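Local atomic coordinates of beta-fructofuranosidase (Arthrobacter, PDB entry 3WPU), a protein that is a bacterial beta-fructofuranosidase of the levansucrase/invertase family, whose members are carbohydrate-active proteins built as a five-bladed beta-propeller. Residues A[119-124]-A[134-139]; A[176-181]-A[247-252]; A[236-241]-A[268-273]; A[264-269]-A[333-338]; A[428-433]-A[451-456]. All coordinates share one frame; numbering follows the deposited sequence.

Interaction 1: A[119-124]-A[134-139]; sequences FYRPAG and GGWTYG
Arg121 lies over one face of Trp136. Its CD stands 3.5 Å from the centroid of the six-membered ring, above the ring's centre, in a CH-pi contact. The guanidinium continues across the indole, with NE 3.3 Å from Trp136 CZ2 and the two planes only 8° apart. With chi1 at 72° and the chain extended from CG to NE, the arginine reaches across the ring instead of turning off it. At its edge, Arg121 NH1 gives a hydrogen bond of 3.0 Å to Gly134 O, meeting a lone pair in the carbonyl plane.

Phe119 and Tyr138 share a face of the sheet. Tyr138 CD1 sits over one face of the Phe119 ring near its rim, 3.6 Å from CZ, with the planes turned obliquely by 46°. On the opposite face of the sheet, the Tyr120 ring has Thr137 CB above it, 4.0 Å from the centroid. Two backbone bonds lock these residues into register: Tyr120 N to Thr137 O at 2.9 Å and Thr137 N to Tyr120 O at 2.7 Å. A water bridges Tyr120 O, Gly135 O and Thr137 OG1.

The pairing joins strands 115-122 and 137-141 as an antiparallel hairpin in the large mixed sheet. Farther out, Glu94 and Asp483 form salt bridges with Arg121 NE and NH2, and Ala482 O accepts from Trp136 NE1. Gripped through all three guanidinium nitrogens, the buried arginine is held flat, and the two carboxylates probably offset its charge while the indole covers one face of the group.

Interaction 2: A[176-181]-A[247-252]; sequences KLFFTD and PFTFED
Pro247 presses the CG corner of its ring into the backbone between Phe178 and Phe179, 3.9 Å from Phe178 C and 3.8 Å from Phe179 N. The same CG also meets Phe178 CB, while the neighbouring Pro247 CD comes within 3.5 Å of Thr180 OG1, a hydroxyl bonded to Ser164 O and Asp246 N.

Phe178 makes the second half of the contact. Its ring receives the methyl of Thr249 over the centre of one face: CG2 stands 3.9 Å from the ring centroid and only 5° off the normal, a well-centred CH-pi contact. Having CG2 anti to its carbonyl carbon, Thr249 offers the methyl to the ring, and its OG1 remains bonded to Arg168. No hydrogen bond runs directly between residues 176-181 and 247-252; the Thr180 hydroxyl reaches the other strand one residue earlier, at Asp246. The strand axes approach to 6.8 Å and run roughly antiparallel.

Strand 174-184 belongs to the large mixed sheet, whereas 245-250 is an outermost strand of a different, five-stranded sheet, consistent with packing between blades of the propeller. Met261 of strand 260-266 touches both Pro247 and Thr249; Ile200 of strand 197-210 also reaches Pro247, and Leu225 of strand 213-226 meets Phe178.

Interaction 3: A[236-241]-A[268-273]; sequences GAQNEF and AMQRET
Two surface loops meet beside an Asx turn at Asn239, where Gln238 and Arg271 make the bond between them. Arg271 N donates to Gln238 O at 2.9 Å, approaching somewhat tilted from the carbonyl plane, and Arg271 CB rests 3.3 Å from the same oxygen. A water lies near this point as well, 3.2 Å from Gln238 O and 2.9 Å from Glu272 OE1.

Within the turn, Phe241 N bonds to Asn239 OD1 at 3.0 Å, coming from above the amide plane and not along a lone pair. With CG anti to the backbone N (chi1 171°), Asn239 sets its amide at a slant across the end of the extended Arg271 chain. The amide plane is 29° from that of the guanidinium, with Asn239 ND2 3.7 Å from Arg271 NH1. Gln238 runs out past the second loop: its CB packs 3.7 Å from Met269 O, and its amide stands near Ala268 while bonding to Thr235 N and Gly230 O.

Gln234 ties the loops together again, accepting from Asn239 ND2 and donating to Met269 O. The first loop lies between strands 213-226 and 245-250, the second between strand 260-266 and helix 278-281, and Arg271 also touches Tyr303 of a later loop.

Interaction 4: A[264-269]-A[333-338]; sequences EGNSAM and VTDQTE
Glu264 holds CG anti to its backbone N (chi1 177°) and extends the rest of its chain, which carries the carboxylate along Thr337 O to Gln336 and Glu338. This is a meeting of a strand end with a connecting loop in the propeller fold: Glu264 lies on strand 260-266 of the five-stranded sheet, and residues 333-338 lead from strand 321-331 of that sheet to strand 340-345 of the next.

Each carboxylate oxygen has its own neighbour. OE2 of Glu264 lies 3.5 Å from Gln336 CA, and OE1 of Glu264 lies 3.4 Å from Glu338 CG. The Glu338 side chain keeps company with that of Glu264 in the same direction, OE1 of Glu264 and OE1 of Glu338 4.2 Å apart and the carboxylate planes turned by 46°. Arg245 stands close to both, in a salt bridge with Glu338 OE1 and in a long, weak ion pair with Glu264 OE1; Tyr421 OH is hydrogen-bonded to Glu338 OE2.

Farther along, Asn266 ND2 makes a weak bond to Asp335 O, 3.1 Å long and bent to 129°, while its OD1 accepts from Asn243 N. A water lies between the segments, 2.6 Å from Glu264 OE2 and 2.7 Å from Gly265 O, and weakly accepts from Thr337 N. The loop is shaped by an ST turn, in which Gln336 N donates to Thr334 OG1 over 3.1 Å.

Interaction 5: A[428-433]-A[451-456]; sequences GGLVQS and APTVKM
Strands 430-433 and 454-456 run antiparallel with a marked twist, their axes 4.6 Å apart at closest approach and their directions 133° apart. Val431 and Val454 form a hydrogen-bonded pair, Val431 N to Val454 O at 2.8 Å and Val454 N to Val431 O at 3.0 Å. Met456 N adds a bond to Gly429 O at 2.8 Å, and beyond the regular pairing Ala451 N reaches Ser433 O at 2.9 Å. Gly429, at positive phi, and Leu430 form a G1 beta bulge facing Met426, not the 454-456 strand.

These are the two middle strands of a four-stranded antiparallel sheet, flanked by 423-425 and 467-469. On one face Val431 CB meets Val454 CG2 at 4.0 Å and Val431 CG2 touches Met456 CB; Leu393 packs on both valines and Ala392 on Met456. On the other face Leu430 CD2 lies against the aliphatic part of Lys455, 3.8 Å from its CB, while that lysine's NZ turns to Asp457 and Asp470.

Between the Val431-Val454 pair and the Ala451-Ser433 bond, one water donates to Val431 O and Pro452 O and accepts from Ser433 OG. A second water donates to Ala451 O and to Thr453 OG1, the latter 3.0 Å away and also bonded to Asp483 O.

Interaction 1 closes before the others begin, and interaction 5 comes last along the chain. Between them, interactions 2 and 3 alternate their segments, and interactions 3 and 4 share Ala268 and Met269, their centres about 11 Å apart. Interactions 1 and 2 reach the same large mixed sheet, with centres about 22 Å apart. Interactions 2 and 4 have centres about 19 Å apart. They share the five-stranded sheet through its adjacent strands 245-250 and 260-266, so interaction 2 joins that sheet to the large mixed one. Interaction 5 lies in a separate four-stranded sheet, about 7 Å from interaction 1 at the nearest atoms. Interactions 3 and 4 lie across the chain's centre from interactions 1 and 5.

Interaction 1: A[119-124]-A[134-139]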
# COMPACT_ATOMS: atom_id res chain seq x y z
N PHE A 119 13.57 1.28 -9.43
CA PHE A 119 14.00 0.19 -10.30
C PHE A 119 13.34 0.41 -11.64
O PHE A 119 12.30 1.09 -11.73
CB PHE A 119 13.58 -1.17 -9.75
CG PHE A 119 14.25 -1.60 -8.46
CD1 PHE A 119 15.33 -2.47 -8.50
CD2 PHE A 119 13.77 -1.20 -7.23
CE1 PHE A 119 15.92 -2.92 -7.32
CE2 PHE A 119 14.35 -1.65 -6.05
CZ PHE A 119 15.45 -2.50 -6.11
N TYR A 120 13.91 -0.18 -12.69
CA TYR A 120 13.30 -0.15 -14.02
C TYR A 120 13.59 -1.43 -14.79
O TYR A 120 14.55 -2.18 -14.48
CB TYR A 120 13.76 1.08 -14.79
CG TYR A 120 15.25 1.19 -14.98
CD1 TYR A 120 15.87 0.62 -16.09
CD2 TYR A 120 16.03 1.89 -14.06
CE1 TYR A 120 17.24 0.74 -16.27
CE2 TYR A 120 17.40 2.00 -14.23
CZ TYR A 120 17.99 1.44 -15.33
OH TYR A 120 19.36 1.58 -15.48
N ARG A 121 12.73 -1.72 -15.76
CA ARG A 121 12.91 -2.88 -16.63
C ARG A 121 12.16 -2.64 -17.92
O ARG A 121 11.25 -1.81 -17.95
CB ARG A 121 12.44 -4.17 -15.95
CG ARG A 121 10.93 -4.30 -15.81
CD ARG A 121 10.52 -5.56 -15.05
NE ARG A 121 9.06 -5.61 -14.93
CZ ARG A 121 8.39 -6.60 -14.34
NH1 ARG A 121 9.02 -7.64 -13.82
NH2 ARG A 121 7.08 -6.52 -14.26
N PRO A 122 12.52 -3.36 -18.98
CA PRO A 122 11.81 -3.19 -20.25
C PRO A 122 10.31 -3.49 -20.13
O PRO A 122 9.90 -4.48 -19.50
CB PRO A 122 12.49 -4.21 -21.16
CG PRO A 122 13.84 -4.41 -20.56
CD PRO A 122 13.59 -4.36 -19.08
N ALA A 123 9.50 -2.64 -20.74
CA ALA A 123 8.08 -2.84 -20.81
C ALA A 123 7.70 -3.96 -21.80
O ALA A 123 8.47 -4.30 -22.71
CB ALA A 123 7.40 -1.53 -21.23
N GLY A 124 6.53 -4.54 -21.60
CA GLY A 124 5.90 -5.42 -22.60
C GLY A 124 6.41 -6.84 -22.73
O GLY A 124 6.19 -7.48 -23.77
N GLY A 134 12.66 -11.21 -11.84
CA GLY A 134 11.82 -10.10 -12.34
C GLY A 134 12.52 -9.20 -13.33
O GLY A 134 11.88 -8.40 -14.03
N GLY A 135 13.84 -9.30 -13.40
CA GLY A 135 14.62 -8.55 -14.39
C GLY A 135 14.73 -7.05 -14.15
O GLY A 135 15.00 -6.28 -15.08
N TRP A 136 14.54 -6.62 -12.90
CA TRP A 136 14.64 -5.19 -12.55
C TRP A 136 16.08 -4.75 -12.46
O TRP A 136 16.93 -5.48 -11.92
CB TRP A 136 13.95 -4.89 -11.21
CG TRP A 136 12.48 -5.10 -11.20
CD1 TRP A 136 11.82 -6.17 -10.71
CD2 TRP A 136 11.47 -4.22 -11.73
NE1 TRP A 136 10.48 -6.02 -10.87
CE2 TRP A 136 10.23 -4.84 -11.51
CE3 TRP A 136 11.51 -2.99 -12.36
CZ2 TRP A 136 9.03 -4.27 -11.88
CZ3 TRP A 136 10.31 -2.41 -12.75
CH2 TRP A 136 9.08 -3.05 -12.51
N THR A 137 16.35 -3.55 -12.96
CA THR A 137 17.62 -2.86 -12.73
C THR A 137 17.43 -1.81 -11.63
O THR A 137 16.50 -1.01 -11.68
CB THR A 137 18.14 -2.19 -14.01
OG1 THR A 137 18.36 -3.16 -15.05
CG2 THR A 137 19.42 -1.43 -13.75
N TYR A 138 18.32 -1.83 -10.65
CA TYR A 138 18.29 -0.87 -9.54
C TYR A 138 18.89 0.45 -10.00
O TYR A 138 20.06 0.52 -10.44
CB TYR A 138 19.05 -1.42 -8.32
CG TYR A 138 19.04 -0.47 -7.15
CD1 TYR A 138 17.84 0.10 -6.69
CD2 TYR A 138 20.21 -0.13 -6.49
CE1 TYR A 138 17.83 0.96 -5.63
CE2 TYR A 138 20.20 0.74 -5.43
CZ TYR A 138 19.01 1.29 -4.99
OH TYR A 138 19.01 2.16 -3.91
N GLY A 139 18.07 1.50 -9.97
CA GLY A 139 18.51 2.81 -10.44
C GLY A 139 19.21 3.68 -9.40
O GLY A 139 19.75 4.74 -9.74
O HOH W 1 16.15 -4.13 -16.47

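Interaction 2: A[176-181]-A[247-252]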
# COMPACT_ATOMS: atom_id res chain seq x y z
N LYS A 176 5.20 13.30 -9.98
CA LYS A 176 4.93 13.86 -8.66
C LYS A 176 5.02 12.72 -7.65
O LYS A 176 4.14 11.83 -7.60
CB LYS A 176 3.56 14.51 -8.59
CG LYS A 176 3.41 15.76 -9.42
CD LYS A 176 2.01 16.31 -9.21
CE LYS A 176 1.76 17.65 -9.88
NZ LYS A 176 1.48 17.41 -11.30
N LEU A 177 6.11 12.71 -6.89
CA LEU A 177 6.34 11.71 -5.88
C LEU A 177 5.77 12.17 -4.53
O LEU A 177 6.24 13.12 -3.91
CB LEU A 177 7.83 11.42 -5.80
CG LEU A 177 8.30 10.40 -4.76
CD1 LEU A 177 7.61 9.06 -4.95
CD2 LEU A 177 9.81 10.25 -4.82
N PHE A 178 4.67 11.54 -4.13
CA PHE A 178 4.07 11.77 -2.81
C PHE A 178 4.70 10.78 -1.85
O PHE A 178 4.69 9.61 -2.11
CB PHE A 178 2.57 11.59 -2.86
CG PHE A 178 1.88 12.63 -3.71
CD1 PHE A 178 1.51 13.86 -3.19
CD2 PHE A 178 1.70 12.40 -5.07
CE1 PHE A 178 0.91 14.83 -3.98
CE2 PHE A 178 1.10 13.37 -5.87
CZ PHE A 178 0.71 14.58 -5.31
N PHE A 179 5.22 11.26 -0.74
CA PHE A 179 5.87 10.36 0.20
C PHE A 179 5.76 10.86 1.63
O PHE A 179 5.18 11.89 1.90
CB PHE A 179 7.33 10.13 -0.22
CG PHE A 179 8.23 11.33 -0.05
CD1 PHE A 179 9.17 11.38 0.99
CD2 PHE A 179 8.13 12.43 -0.91
CE1 PHE A 179 10.00 12.49 1.15
CE2 PHE A 179 8.96 13.53 -0.75
CZ PHE A 179 9.88 13.56 0.28
N THR A 180 6.27 10.06 2.55
CA THR A 180 6.27 10.40 3.95
C THR A 180 7.68 10.80 4.34
O THR A 180 8.60 9.98 4.28
CB THR A 180 5.76 9.26 4.84
OG1 THR A 180 4.56 8.67 4.29
CG2 THR A 180 5.50 9.75 6.28
N ASP A 181 7.84 12.05 4.74
CA ASP A 181 9.14 12.62 5.02
C ASP A 181 9.25 12.70 6.53
O ASP A 181 8.43 13.35 7.16
CB ASP A 181 9.24 14.01 4.36
CG ASP A 181 10.69 14.51 4.22
OD1 ASP A 181 11.65 13.74 4.49
OD2 ASP A 181 10.89 15.68 3.84
N PRO A 247 0.77 8.36 1.78
CA PRO A 247 -0.21 9.04 0.91
C PRO A 247 -0.45 8.30 -0.42
O PRO A 247 0.51 7.95 -1.13
CB PRO A 247 0.46 10.39 0.63
CG PRO A 247 1.91 10.09 0.72
CD PRO A 247 2.01 9.16 1.89
N PHE A 248 -1.72 8.11 -0.76
CA PHE A 248 -2.16 7.55 -2.04
C PHE A 248 -3.19 8.53 -2.64
O PHE A 248 -4.22 8.75 -2.01
CB PHE A 248 -2.82 6.18 -1.81
CG PHE A 248 -3.49 5.59 -3.04
CD1 PHE A 248 -2.78 4.80 -3.92
CD2 PHE A 248 -4.83 5.87 -3.34
CE1 PHE A 248 -3.36 4.26 -5.06
CE2 PHE A 248 -5.42 5.31 -4.46
CZ PHE A 248 -4.70 4.54 -5.34
N THR A 249 -2.90 9.08 -3.82
CA THR A 249 -3.79 10.08 -4.47
C THR A 249 -4.57 9.48 -5.63
O THR A 249 -4.15 8.50 -6.25
CB THR A 249 -3.03 11.34 -4.97
OG1 THR A 249 -2.35 11.09 -6.22
CG2 THR A 249 -2.09 11.90 -3.91
N PHE A 250 -5.71 10.10 -5.97
CA PHE A 250 -6.59 9.52 -6.95
C PHE A 250 -7.68 10.52 -7.29
O PHE A 250 -7.90 11.47 -6.54
CB PHE A 250 -7.27 8.26 -6.41
CG PHE A 250 -8.03 8.47 -5.13
CD1 PHE A 250 -9.41 8.69 -5.15
CD2 PHE A 250 -7.38 8.49 -3.89
CE1 PHE A 250 -10.11 8.87 -3.98
CE2 PHE A 250 -8.08 8.68 -2.73
CZ PHE A 250 -9.45 8.88 -2.76
N GLU A 251 -8.30 10.28 -8.43
CA GLU A 251 -9.57 10.90 -8.75
C GLU A 251 -10.68 9.90 -8.46
O GLU A 251 -10.61 8.73 -8.83
CB GLU A 251 -9.61 11.28 -10.22
CG GLU A 251 -10.87 12.05 -10.62
CD GLU A 251 -10.93 12.30 -12.12
OE1 GLU A 251 -11.17 11.34 -12.88
OE2 GLU A 251 -10.78 13.46 -12.53
N ASP A 252 -11.74 10.40 -7.83
CA ASP A 252 -12.96 9.67 -7.59
C ASP A 252 -13.86 9.86 -8.82
O ASP A 252 -14.14 11.00 -9.17
CB ASP A 252 -13.62 10.25 -6.35
CG ASP A 252 -14.94 9.59 -6.01
OD1 ASP A 252 -15.29 8.54 -6.59
OD2 ASP A 252 -15.59 10.17 -5.12

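Interaction 3: A[236-241]-A[268-273]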
# COMPACT_ATOMS: atom_id res chain seq x y z
N GLY A 236 1.77 13.89 17.85
CA GLY A 236 2.82 13.42 18.76
C GLY A 236 2.58 13.85 20.21
O GLY A 236 2.95 13.15 21.15
N ALA A 237 1.90 14.97 20.42
CA ALA A 237 1.53 15.43 21.77
C ALA A 237 0.46 14.52 22.38
O ALA A 237 0.44 14.27 23.58
CB ALA A 237 1.03 16.86 21.73
N GLN A 238 -0.41 13.99 21.52
CA GLN A 238 -1.46 13.05 21.92
C GLN A 238 -0.90 11.65 22.12
O GLN A 238 -1.36 10.91 22.97
CB GLN A 238 -2.59 13.08 20.91
CG GLN A 238 -3.41 14.36 21.02
CD GLN A 238 -4.33 14.60 19.83
OE1 GLN A 238 -4.08 14.12 18.73
NE2 GLN A 238 -5.44 15.31 20.07
N ASN A 239 0.13 11.30 21.35
CA ASN A 239 0.74 9.98 21.42
C ASN A 239 2.11 10.04 20.78
O ASN A 239 2.22 10.25 19.58
CB ASN A 239 -0.15 8.97 20.68
CG ASN A 239 0.47 7.60 20.50
OD1 ASN A 239 1.50 7.26 21.11
ND2 ASN A 239 -0.15 6.80 19.63
N GLU A 240 3.15 9.80 21.56
CA GLU A 240 4.52 9.87 21.10
C GLU A 240 4.79 9.02 19.87
O GLU A 240 5.68 9.32 19.07
CB GLU A 240 5.40 9.38 22.26
CG GLU A 240 6.85 9.20 21.96
CD GLU A 240 7.67 9.13 23.23
OE1 GLU A 240 7.13 8.74 24.28
OE2 GLU A 240 8.85 9.51 23.15
N PHE A 241 4.05 7.93 19.76
CA PHE A 241 4.24 6.94 18.70
C PHE A 241 3.04 6.88 17.78
O PHE A 241 2.75 5.83 17.17
CB PHE A 241 4.52 5.59 19.31
CG PHE A 241 5.77 5.58 20.15
CD1 PHE A 241 7.01 5.82 19.57
CD2 PHE A 241 5.70 5.40 21.53
CE1 PHE A 241 8.17 5.85 20.34
CE2 PHE A 241 6.85 5.41 22.30
CZ PHE A 241 8.09 5.64 21.70
N ALA A 268 -7.87 10.97 16.74
CA ALA A 268 -7.29 12.11 17.46
C ALA A 268 -7.80 12.19 18.91
O ALA A 268 -8.60 13.06 19.29
CB ALA A 268 -7.59 13.39 16.69
N MET A 269 -7.32 11.26 19.71
CA MET A 269 -7.61 11.24 21.14
C MET A 269 -6.29 11.22 21.87
O MET A 269 -5.33 10.62 21.39
CB MET A 269 -8.43 10.01 21.52
CG MET A 269 -9.88 10.12 21.07
SD MET A 269 -10.92 8.69 21.47
CE MET A 269 -10.45 7.48 20.26
N GLN A 270 -6.23 11.87 23.02
CA GLN A 270 -5.07 11.75 23.88
C GLN A 270 -4.93 10.30 24.26
O GLN A 270 -5.93 9.66 24.63
CB GLN A 270 -5.28 12.62 25.13
CG GLN A 270 -4.10 12.65 26.07
CD GLN A 270 -2.89 13.37 25.51
OE1 GLN A 270 -1.76 12.93 25.65
NE2 GLN A 270 -3.13 14.48 24.85
N ARG A 271 -3.72 9.75 24.19
CA ARG A 271 -3.52 8.32 24.35
C ARG A 271 -4.13 7.78 25.64
O ARG A 271 -4.81 6.76 25.65
CB ARG A 271 -2.02 8.00 24.33
CG ARG A 271 -1.71 6.55 24.58
CD ARG A 271 -0.22 6.32 24.41
NE ARG A 271 0.15 4.91 24.49
CZ ARG A 271 -0.03 4.01 23.51
NH1 ARG A 271 -0.61 4.34 22.35
NH2 ARG A 271 0.38 2.76 23.70
N GLU A 272 -3.88 8.51 26.73
CA GLU A 272 -4.27 8.09 28.05
C GLU A 272 -5.75 8.21 28.35
O GLU A 272 -6.23 7.58 29.30
CB GLU A 272 -3.48 8.91 29.09
CG GLU A 272 -1.96 8.76 28.99
CD GLU A 272 -1.28 9.60 27.91
OE1 GLU A 272 -0.09 9.37 27.66
OE2 GLU A 272 -1.91 10.49 27.31
N THR A 273 -6.49 9.05 27.62
CA THR A 273 -7.91 9.22 27.89
C THR A 273 -8.80 8.64 26.78
O THR A 273 -10.02 8.69 26.88
CB THR A 273 -8.28 10.70 28.06
OG1 THR A 273 -8.00 11.41 26.85
CG2 THR A 273 -7.48 11.29 29.19
O HOH W 2 0.74 10.86 25.36

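Interaction 4: A[264-269]-A[333-338]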
# COMPACT_ATOMS: atom_id res chain seq x y z
N GLU A 264 -2.69 6.70 6.23
CA GLU A 264 -2.84 6.20 7.58
C GLU A 264 -2.71 7.29 8.63
O GLU A 264 -1.76 8.07 8.61
CB GLU A 264 -1.76 5.12 7.88
CG GLU A 264 -1.86 4.62 9.31
CD GLU A 264 -0.79 3.60 9.67
OE1 GLU A 264 0.12 3.39 8.86
OE2 GLU A 264 -0.88 3.04 10.78
N GLY A 265 -3.63 7.30 9.58
CA GLY A 265 -3.53 8.09 10.80
C GLY A 265 -3.90 7.29 12.03
O GLY A 265 -4.05 6.05 11.97
N ASN A 266 -4.01 7.99 13.17
CA ASN A 266 -4.73 7.46 14.31
C ASN A 266 -5.85 8.43 14.65
O ASN A 266 -5.78 9.61 14.35
CB ASN A 266 -3.86 7.34 15.56
CG ASN A 266 -2.79 6.24 15.47
OD1 ASN A 266 -1.71 6.40 15.99
ND2 ASN A 266 -3.10 5.15 14.86
N SER A 267 -6.90 7.90 15.28
CA SER A 267 -7.96 8.75 15.80
C SER A 267 -7.36 9.75 16.79
O SER A 267 -6.48 9.44 17.57
CB SER A 267 -9.02 7.88 16.47
OG SER A 267 -9.61 7.00 15.54
N ALA A 268 -7.87 10.97 16.74
CA ALA A 268 -7.29 12.11 17.46
C ALA A 268 -7.80 12.19 18.91
O ALA A 268 -8.60 13.06 19.29
CB ALA A 268 -7.59 13.39 16.69
N MET A 269 -7.32 11.26 19.71
CA MET A 269 -7.61 11.24 21.14
C MET A 269 -6.29 11.22 21.87
O MET A 269 -5.33 10.62 21.39
CB MET A 269 -8.43 10.01 21.52
CG MET A 269 -9.88 10.12 21.07
SD MET A 269 -10.92 8.69 21.47
CE MET A 269 -10.45 7.48 20.26
N VAL A 333 -9.79 -1.80 17.79
CA VAL A 333 -9.66 -2.95 16.88
C VAL A 333 -8.21 -3.12 16.46
O VAL A 333 -7.61 -4.16 16.71
CB VAL A 333 -10.60 -2.80 15.67
CG1 VAL A 333 -10.29 -3.83 14.59
CG2 VAL A 333 -12.04 -2.98 16.15
N THR A 334 -7.60 -2.07 15.91
CA THR A 334 -6.17 -2.11 15.56
C THR A 334 -5.51 -0.73 15.67
O THR A 334 -6.13 0.32 15.39
CB THR A 334 -5.90 -2.70 14.14
OG1 THR A 334 -4.49 -2.73 13.92
CG2 THR A 334 -6.54 -1.85 13.03
N ASP A 335 -4.23 -0.76 16.00
CA ASP A 335 -3.34 0.39 16.03
C ASP A 335 -3.05 0.93 14.64
O ASP A 335 -2.81 2.13 14.47
CB ASP A 335 -1.99 -0.06 16.67
CG ASP A 335 -1.01 1.08 16.87
OD1 ASP A 335 -1.41 2.20 17.31
OD2 ASP A 335 0.20 0.84 16.60
N GLN A 336 -3.05 0.04 13.65
CA GLN A 336 -2.44 0.33 12.37
C GLN A 336 -3.24 -0.18 11.17
O GLN A 336 -3.25 -1.35 10.86
CB GLN A 336 -1.01 -0.25 12.36
CG GLN A 336 -0.05 0.51 13.23
CD GLN A 336 1.38 0.13 12.94
OE1 GLN A 336 2.29 0.87 13.23
NE2 GLN A 336 1.57 -1.01 12.29
N THR A 337 -3.96 0.73 10.50
CA THR A 337 -4.53 0.45 9.21
C THR A 337 -3.57 1.11 8.21
O THR A 337 -3.67 2.30 7.90
CB THR A 337 -5.94 1.10 9.14
OG1 THR A 337 -5.87 2.39 9.74
CG2 THR A 337 -6.95 0.28 9.94
N GLU A 338 -2.59 0.34 7.75
CA GLU A 338 -1.49 0.89 6.97
C GLU A 338 -1.76 0.93 5.47
O GLU A 338 -2.62 0.19 4.97
CB GLU A 338 -0.23 0.05 7.23
CG GLU A 338 0.11 -0.03 8.68
CD GLU A 338 1.44 -0.71 8.92
OE1 GLU A 338 2.48 -0.08 8.65
OE2 GLU A 338 1.41 -1.83 9.46
O HOH W 3 -3.00 3.62 12.12

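Interaction 5: A[428-433]-A[451-456]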
# COMPACT_ATOMS: atom_id res chain seq x y z
N GLY A 428 -6.84 -5.17 -12.18
CA GLY A 428 -7.22 -6.56 -12.39
C GLY A 428 -7.06 -7.46 -11.18
O GLY A 428 -7.10 -8.68 -11.29
N GLY A 429 -6.89 -6.85 -10.00
CA GLY A 429 -6.81 -7.60 -8.77
C GLY A 429 -5.50 -8.29 -8.55
O GLY A 429 -5.42 -9.13 -7.67
N LEU A 430 -4.46 -7.88 -9.29
CA LEU A 430 -3.11 -8.41 -9.00
C LEU A 430 -2.56 -7.74 -7.72
O LEU A 430 -2.81 -6.58 -7.45
CB LEU A 430 -2.17 -8.22 -10.17
CG LEU A 430 -2.53 -8.89 -11.50
CD1 LEU A 430 -1.38 -8.71 -12.50
CD2 LEU A 430 -2.85 -10.38 -11.31
N VAL A 431 -1.84 -8.50 -6.92
CA VAL A 431 -1.39 -7.99 -5.64
C VAL A 431 0.10 -8.24 -5.52
O VAL A 431 0.56 -9.39 -5.59
CB VAL A 431 -2.14 -8.62 -4.45
CG1 VAL A 431 -1.63 -8.01 -3.15
CG2 VAL A 431 -3.66 -8.46 -4.60
N GLN A 432 0.86 -7.15 -5.36
CA GLN A 432 2.31 -7.25 -5.14
C GLN A 432 2.58 -6.97 -3.67
O GLN A 432 1.83 -6.28 -3.01
CB GLN A 432 3.08 -6.28 -6.03
CG GLN A 432 2.71 -4.80 -5.92
CD GLN A 432 3.62 -3.98 -5.04
OE1 GLN A 432 4.42 -4.51 -4.23
NE2 GLN A 432 3.52 -2.67 -5.18
N SER A 433 3.66 -7.57 -3.13
CA SER A 433 3.98 -7.45 -1.71
C SER A 433 5.46 -7.76 -1.54
O SER A 433 6.04 -8.30 -2.47
CB SER A 433 3.15 -8.46 -0.90
OG SER A 433 3.39 -9.80 -1.28
N ALA A 451 7.66 -10.52 -3.23
CA ALA A 451 7.08 -11.85 -3.35
C ALA A 451 6.62 -12.08 -4.80
O ALA A 451 6.70 -11.16 -5.62
CB ALA A 451 5.89 -11.97 -2.41
N PRO A 452 6.12 -13.31 -5.13
CA PRO A 452 5.42 -13.46 -6.39
C PRO A 452 4.13 -12.66 -6.33
O PRO A 452 3.47 -12.59 -5.29
CB PRO A 452 5.12 -14.96 -6.46
CG PRO A 452 6.07 -15.61 -5.48
CD PRO A 452 6.19 -14.58 -4.38
N THR A 453 3.76 -12.06 -7.44
CA THR A 453 2.51 -11.36 -7.52
C THR A 453 1.39 -12.39 -7.57
O THR A 453 1.53 -13.44 -8.22
CB THR A 453 2.56 -10.50 -8.75
OG1 THR A 453 3.56 -9.50 -8.54
CG2 THR A 453 1.20 -9.82 -9.06
N VAL A 454 0.29 -12.09 -6.90
CA VAL A 454 -0.82 -13.03 -6.81
C VAL A 454 -2.05 -12.35 -7.34
O VAL A 454 -1.98 -11.19 -7.70
CB VAL A 454 -1.03 -13.60 -5.38
CG1 VAL A 454 0.18 -14.40 -4.95
CG2 VAL A 454 -1.36 -12.50 -4.37
N LYS A 455 -3.15 -13.09 -7.44
CA LYS A 455 -4.36 -12.56 -8.06
C LYS A 455 -5.56 -12.77 -7.15
O LYS A 455 -5.90 -13.90 -6.79
CB LYS A 455 -4.59 -13.22 -9.43
CG LYS A 455 -5.80 -12.68 -10.18
CD LYS A 455 -5.82 -13.21 -11.61
CE LYS A 455 -7.09 -12.81 -12.34
NZ LYS A 455 -8.25 -13.71 -12.02
N MET A 456 -6.24 -11.68 -6.82
CA MET A 456 -7.38 -11.70 -5.95
C MET A 456 -8.57 -11.24 -6.78
O MET A 456 -8.56 -10.13 -7.31
CB MET A 456 -7.14 -10.76 -4.77
CG MET A 456 -8.29 -10.69 -3.78
SD MET A 456 -7.94 -9.58 -2.41
CE MET A 456 -7.70 -8.02 -3.27
O HOH W 4 2.26 -10.61 -3.72
O HOH W 5 5.01 -8.93 -5.96